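Local structure of GTP-binding nuclear protein GSP1 (Encephalitozoon cuniculi, 4DJT) at residues Val76-Leu90 / Gln101-Val113. The protein binds GTP and GDP as a Ran-type small GTPase and probably takes part in nucleocytoplasmic transport, being needed for protein import and RNA export. Residues are numbered along the deposited sequence; the frame is centred on the assembly and turned at random. Where two conformers were deposited one is given.
Sequences VLKDVYYIGASGAIL and QNLARWVKEFQAV. Unlike the reference sequence in segment 76-90: L90 (reference Phe).
Y82 lies across the helix 103-113 and joins the predicted switch II part of 76-90 to it, in the Ras-like P-loop GTPase fold. Its hydroxyl donates a short bond, 2.6 Å from Y82 OH to E109 OE2, reaching that oxygen from above the carboxylate plane, 46° out of it. The E109 chain, extended with CG anti to the backbone N (chi1 -167°), carries the acid across the hydroxyl end of the Y82 ring, at about a right angle to it, with OE2 at the ring edge. F110 CA sits over the centre of one face of the Y82 ring, Y81 CD1 over the opposite face toward the rim; together they limit the ring's tilt. V113 CG1 closes on Y82 CB at 3.7 Å. Farther along, strand 87-90 runs nearly antiparallel to the helix (167°). There A88 CB sits over the centre of one face of the F110 ring, a CH-pi contact 3.7 Å from its centroid, with A85 CB at the ring edge, while L90 spreads its branches, CD1 against W106 CB and CD2 against V107 CG2. I17 of the central strand 11-17 touches Y82, L90 and W106 alike. The indole is fixed from outside by NE1 bonding D19 OD1 in what fits the P-loop; its other end, CZ3, lies 3.2 Å from Y82 OH, which meets the ring at its edge.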
loop_
_atom_site.group_PDB
_atom_site.type_symbol
_atom_site.label_atom_id
_atom_site.label_comp_id
_atom_site.label_asym_id
_atom_site.label_seq_id
_atom_site.Cartn_x
_atom_site.Cartn_y
_atom_site.Cartn_z
ATOM N N VAL A 76 2.240 17.835 0.635
ATOM C CA VAL A 76 1.483 17.093 -0.375
ATOM C C VAL A 76 2.448 16.297 -1.248
ATOM O O VAL A 76 3.513 16.776 -1.584
ATOM C CB VAL A 76 0.670 18.061 -1.271
ATOM C CG1 VAL A 76 1.599 18.929 -2.113
ATOM C CG2 VAL A 76 -0.306 17.306 -2.164
ATOM N N LEU A 77 2.075 15.088 -1.625
ATOM C CA LEU A 77 2.942 14.277 -2.482
ATOM C C LEU A 77 2.884 14.800 -3.907
ATOM O O LEU A 77 1.841 15.309 -4.346
ATOM C CB LEU A 77 2.540 12.788 -2.441
ATOM C CG LEU A 77 2.579 12.059 -1.085
ATOM C CD1 LEU A 77 2.263 10.581 -1.303
ATOM C CD2 LEU A 77 3.945 12.210 -0.430
ATOM N N LYS A 78 4.012 14.689 -4.612
ATOM C CA LYS A 78 4.129 15.102 -6.001
ATOM C C LYS A 78 3.323 14.154 -6.887
ATOM O O LYS A 78 3.157 12.988 -6.567
ATOM C CB LYS A 78 5.601 15.079 -6.439
ATOM C CG LYS A 78 6.400 16.286 -5.990
ATOM C CD LYS A 78 7.892 16.057 -6.166
ATOM C CE LYS A 78 8.706 17.261 -5.695
ATOM N NZ LYS A 78 10.128 17.220 -6.172
ATOM N N ASP A 79 2.830 14.678 -8.000
ATOM C CA ASP A 79 2.104 13.889 -8.976
ATOM C C ASP A 79 2.916 12.706 -9.479
ATOM O O ASP A 79 2.361 11.649 -9.728
ATOM C CB ASP A 79 1.685 14.760 -10.179
ATOM C CG ASP A 79 0.613 15.813 -9.823
ATOM O OD1 ASP A 79 0.051 15.778 -8.702
ATOM O OD2 ASP A 79 0.328 16.677 -10.686
ATOM N N VAL A 80 4.229 12.885 -9.635
ATOM C CA VAL A 80 5.104 11.795 -10.109
ATOM C C VAL A 80 5.102 10.579 -9.184
ATOM O O VAL A 80 5.385 9.482 -9.630
ATOM C CB VAL A 80 6.557 12.263 -10.375
ATOM C CG1 VAL A 80 6.627 13.001 -11.710
ATOM C CG2 VAL A 80 7.068 13.131 -9.238
ATOM N N TYR A 81 4.758 10.776 -7.923
ATOM C CA TYR A 81 4.556 9.657 -7.017
ATOM C C TYR A 81 3.472 8.745 -7.565
ATOM O O TYR A 81 3.621 7.520 -7.573
ATOM C CB TYR A 81 4.206 10.144 -5.614
ATOM C CG TYR A 81 4.125 9.040 -4.562
ATOM C CD1 TYR A 81 2.902 8.539 -4.127
ATOM C CD2 TYR A 81 5.281 8.489 -4.005
ATOM C CE1 TYR A 81 2.831 7.512 -3.179
ATOM C CE2 TYR A 81 5.212 7.468 -3.072
ATOM C CZ TYR A 81 3.991 6.976 -2.663
ATOM O OH TYR A 81 3.963 5.990 -1.665
ATOM N N TYR A 82 2.367 9.356 -8.001
ATOM C CA TYR A 82 1.189 8.604 -8.447
ATOM C C TYR A 82 1.305 8.124 -9.894
ATOM O O TYR A 82 0.769 7.076 -10.252
ATOM C CB TYR A 82 -0.064 9.435 -8.269
ATOM C CG TYR A 82 -0.330 9.828 -6.849
ATOM C CD1 TYR A 82 -0.517 8.867 -5.865
ATOM C CD2 TYR A 82 -0.410 11.126 -6.486
ATOM C CE1 TYR A 82 -0.770 9.212 -4.566
ATOM C CE2 TYR A 82 -0.672 11.486 -5.169
ATOM C CZ TYR A 82 -0.869 10.506 -4.223
ATOM O OH TYR A 82 -1.111 10.851 -2.925
ATOM N N ILE A 83 1.971 8.905 -10.743
ATOM C CA ILE A 83 1.936 8.652 -12.191
ATOM C C ILE A 83 2.396 7.240 -12.546
ATOM O O ILE A 83 3.402 6.757 -12.045
ATOM C CB ILE A 83 2.807 9.657 -12.970
ATOM C CG1 ILE A 83 2.134 11.030 -12.973
ATOM C CG2 ILE A 83 3.007 9.190 -14.421
ATOM C CD1 ILE A 83 2.957 12.137 -13.641
ATOM N N GLY A 84 1.640 6.575 -13.400
ATOM C CA GLY A 84 2.005 5.243 -13.842
ATOM C C GLY A 84 1.515 4.115 -12.931
ATOM O O GLY A 84 1.706 2.943 -13.265
ATOM N N ALA A 85 0.910 4.458 -11.787
ATOM C CA ALA A 85 0.382 3.441 -10.849
ATOM C C ALA A 85 -0.770 2.690 -11.470
ATOM O O ALA A 85 -1.644 3.301 -12.110
ATOM C CB ALA A 85 -0.078 4.053 -9.526
ATOM N N SER A 86 -0.780 1.380 -11.238
ATOM C CA SER A 86 -1.896 0.522 -11.600
ATOM C C SER A 86 -2.880 0.377 -10.456
ATOM O O SER A 86 -3.987 -0.095 -10.681
ATOM C CB SER A 86 -1.405 -0.869 -12.016
ATOM O OG SER A 86 -0.795 -0.841 -13.276
ATOM N N GLY A 87 -2.464 0.716 -9.224
ATOM C CA GLY A 87 -3.291 0.523 -8.049
ATOM C C GLY A 87 -2.697 1.205 -6.857
ATOM O O GLY A 87 -1.581 1.735 -6.946
ATOM N N ALA A 88 -3.442 1.201 -5.748
ATOM C CA ALA A 88 -2.999 1.795 -4.495
ATOM C C ALA A 88 -3.448 0.913 -3.345
ATOM O O ALA A 88 -4.497 0.220 -3.423
ATOM C CB ALA A 88 -3.542 3.217 -4.327
ATOM N N ILE A 89 -2.659 0.921 -2.270
ATOM C CA ILE A 89 -3.029 0.348 -1.013
ATOM C C ILE A 89 -3.091 1.505 -0.045
ATOM O O ILE A 89 -2.108 2.221 0.134
ATOM C CB ILE A 89 -2.034 -0.747 -0.488
ATOM C CG1 ILE A 89 -1.866 -1.850 -1.518
ATOM C CG2 ILE A 89 -2.537 -1.345 0.830
ATOM C CD1 ILE A 89 -0.782 -2.877 -1.192
ATOM N N LEU A 90 -4.281 1.748 0.489
ATOM C CA LEU A 90 -4.546 2.935 1.298
ATOM C C LEU A 90 -4.775 2.509 2.724
ATOM O O LEU A 90 -5.641 1.675 2.996
ATOM C CB LEU A 90 -5.771 3.692 0.720
ATOM C CG LEU A 90 -6.318 4.860 1.552
ATOM C CD1 LEU A 90 -5.283 5.961 1.746
ATOM C CD2 LEU A 90 -7.588 5.405 0.894
ATOM N N GLN A 101 -10.403 10.017 8.749
ATOM C CA GLN A 101 -11.060 11.193 8.139
ATOM C C GLN A 101 -10.441 11.586 6.797
ATOM O O GLN A 101 -11.171 11.931 5.860
ATOM C CB GLN A 101 -11.010 12.402 9.095
ATOM N N ASN A 102 -9.105 11.508 6.688
ATOM C CA ASN A 102 -8.414 11.948 5.479
ATOM C C ASN A 102 -8.467 10.892 4.366
ATOM O O ASN A 102 -7.904 11.105 3.286
ATOM C CB ASN A 102 -6.950 12.309 5.773
ATOM C CG ASN A 102 -6.757 13.765 6.196
ATOM O OD1 ASN A 102 -7.218 14.699 5.526
ATOM N ND2 ASN A 102 -6.022 13.963 7.289
ATOM N N LEU A 103 -9.136 9.755 4.612
ATOM C CA LEU A 103 -9.202 8.713 3.585
ATOM C C LEU A 103 -9.765 9.232 2.255
ATOM O O LEU A 103 -9.252 8.910 1.188
ATOM C CB LEU A 103 -9.983 7.484 4.058
ATOM C CG LEU A 103 -9.310 6.535 5.073
ATOM C CD1 LEU A 103 -10.286 5.419 5.446
ATOM C CD2 LEU A 103 -8.010 5.934 4.559
ATOM N N ALA A 104 -10.831 10.031 2.317
ATOM C CA ALA A 104 -11.480 10.505 1.100
ATOM C C ALA A 104 -10.550 11.430 0.332
ATOM O O ALA A 104 -10.545 11.445 -0.903
ATOM C CB ALA A 104 -12.795 11.226 1.445
ATOM N N ARG A 105 -9.802 12.216 1.073
ATOM C CA ARG A 105 -8.786 13.109 0.522
ATOM C C ARG A 105 -7.682 12.317 -0.203
ATOM O O ARG A 105 -7.258 12.699 -1.291
ATOM C CB ARG A 105 -8.157 13.963 1.641
ATOM N N TRP A 106 -7.245 11.211 0.405
ATOM C CA TRP A 106 -6.256 10.329 -0.207
ATOM C C TRP A 106 -6.770 9.687 -1.448
ATOM O O TRP A 106 -6.090 9.681 -2.493
ATOM C CB TRP A 106 -5.778 9.254 0.785
ATOM C CG TRP A 106 -4.719 9.745 1.725
ATOM C CD1 TRP A 106 -4.835 9.987 3.094
ATOM C CD2 TRP A 106 -3.352 10.104 1.390
ATOM N NE1 TRP A 106 -3.652 10.442 3.605
ATOM C CE2 TRP A 106 -2.722 10.526 2.634
ATOM C CE3 TRP A 106 -2.605 10.104 0.223
ATOM C CZ2 TRP A 106 -1.414 10.937 2.685
ATOM C CZ3 TRP A 106 -1.272 10.520 0.286
ATOM C CH2 TRP A 106 -0.697 10.928 1.484
ATOM N N VAL A 107 -7.981 9.142 -1.388
ATOM C CA VAL A 107 -8.589 8.597 -2.600
ATOM C C VAL A 107 -8.655 9.660 -3.708
ATOM O O VAL A 107 -8.333 9.373 -4.880
ATOM C CB VAL A 107 -9.998 8.012 -2.338
ATOM C CG1 VAL A 107 -10.717 7.706 -3.664
ATOM C CG2 VAL A 107 -9.908 6.765 -1.449
ATOM N N LYS A 108 -9.080 10.871 -3.365
ATOM C CA LYS A 108 -9.263 11.917 -4.394
ATOM C C LYS A 108 -7.916 12.329 -4.985
ATOM O O LYS A 108 -7.808 12.532 -6.176
ATOM C CB LYS A 108 -9.996 13.158 -3.853
ATOM N N GLU A 109 -6.892 12.398 -4.147
ATOM C CA GLU A 109 -5.568 12.787 -4.587
ATOM C C GLU A 109 -5.005 11.740 -5.582
ATOM O O GLU A 109 -4.453 12.102 -6.635
ATOM C CB GLU A 109 -4.671 12.945 -3.359
ATOM C CG GLU A 109 -3.347 13.630 -3.607
ATOM C CD GLU A 109 -2.560 13.843 -2.327
ATOM O OE1 GLU A 109 -3.123 14.447 -1.377
ATOM O OE2 GLU A 109 -1.402 13.399 -2.275
ATOM N N PHE A 110 -5.195 10.457 -5.267
ATOM C CA PHE A 110 -4.735 9.368 -6.107
ATOM C C PHE A 110 -5.485 9.353 -7.442
ATOM O O PHE A 110 -4.856 9.360 -8.515
ATOM C CB PHE A 110 -4.863 8.013 -5.359
ATOM C CG PHE A 110 -4.486 6.813 -6.183
ATOM C CD1 PHE A 110 -3.156 6.481 -6.392
ATOM C CD2 PHE A 110 -5.462 6.009 -6.748
ATOM C CE1 PHE A 110 -2.813 5.381 -7.160
ATOM C CE2 PHE A 110 -5.122 4.902 -7.510
ATOM C CZ PHE A 110 -3.804 4.577 -7.705
ATOM N N GLN A 111 -6.819 9.371 -7.358
ATOM C CA GLN A 111 -7.673 9.372 -8.513
ATOM C C GLN A 111 -7.535 10.628 -9.361
ATOM O O GLN A 111 -7.752 10.573 -10.560
ATOM C CB GLN A 111 -9.129 9.152 -8.100
ATOM C CG GLN A 111 -9.323 7.851 -7.367
ATOM C CD GLN A 111 -10.753 7.485 -7.211
ATOM O OE1 GLN A 111 -11.579 8.338 -6.858
ATOM N NE2 GLN A 111 -11.080 6.233 -7.479
ATOM N N ALA A 112 -7.147 11.737 -8.756
ATOM C CA ALA A 112 -6.938 12.975 -9.535
ATOM C C ALA A 112 -5.770 12.832 -10.540
ATOM O O ALA A 112 -5.750 13.500 -11.570
ATOM C CB ALA A 112 -6.681 14.149 -8.602
ATOM N N VAL A 113 -4.803 11.967 -10.216
ATOM C CA VAL A 113 -3.711 11.640 -11.127
ATOM C C VAL A 113 -3.911 10.365 -11.992
ATOM O O VAL A 113 -3.576 10.383 -13.172
ATOM C CB VAL A 113 -2.356 11.552 -10.340
ATOM C CG1 VAL A 113 -1.214 11.179 -11.274
ATOM C CG2 VAL A 113 -2.055 12.863 -9.656
#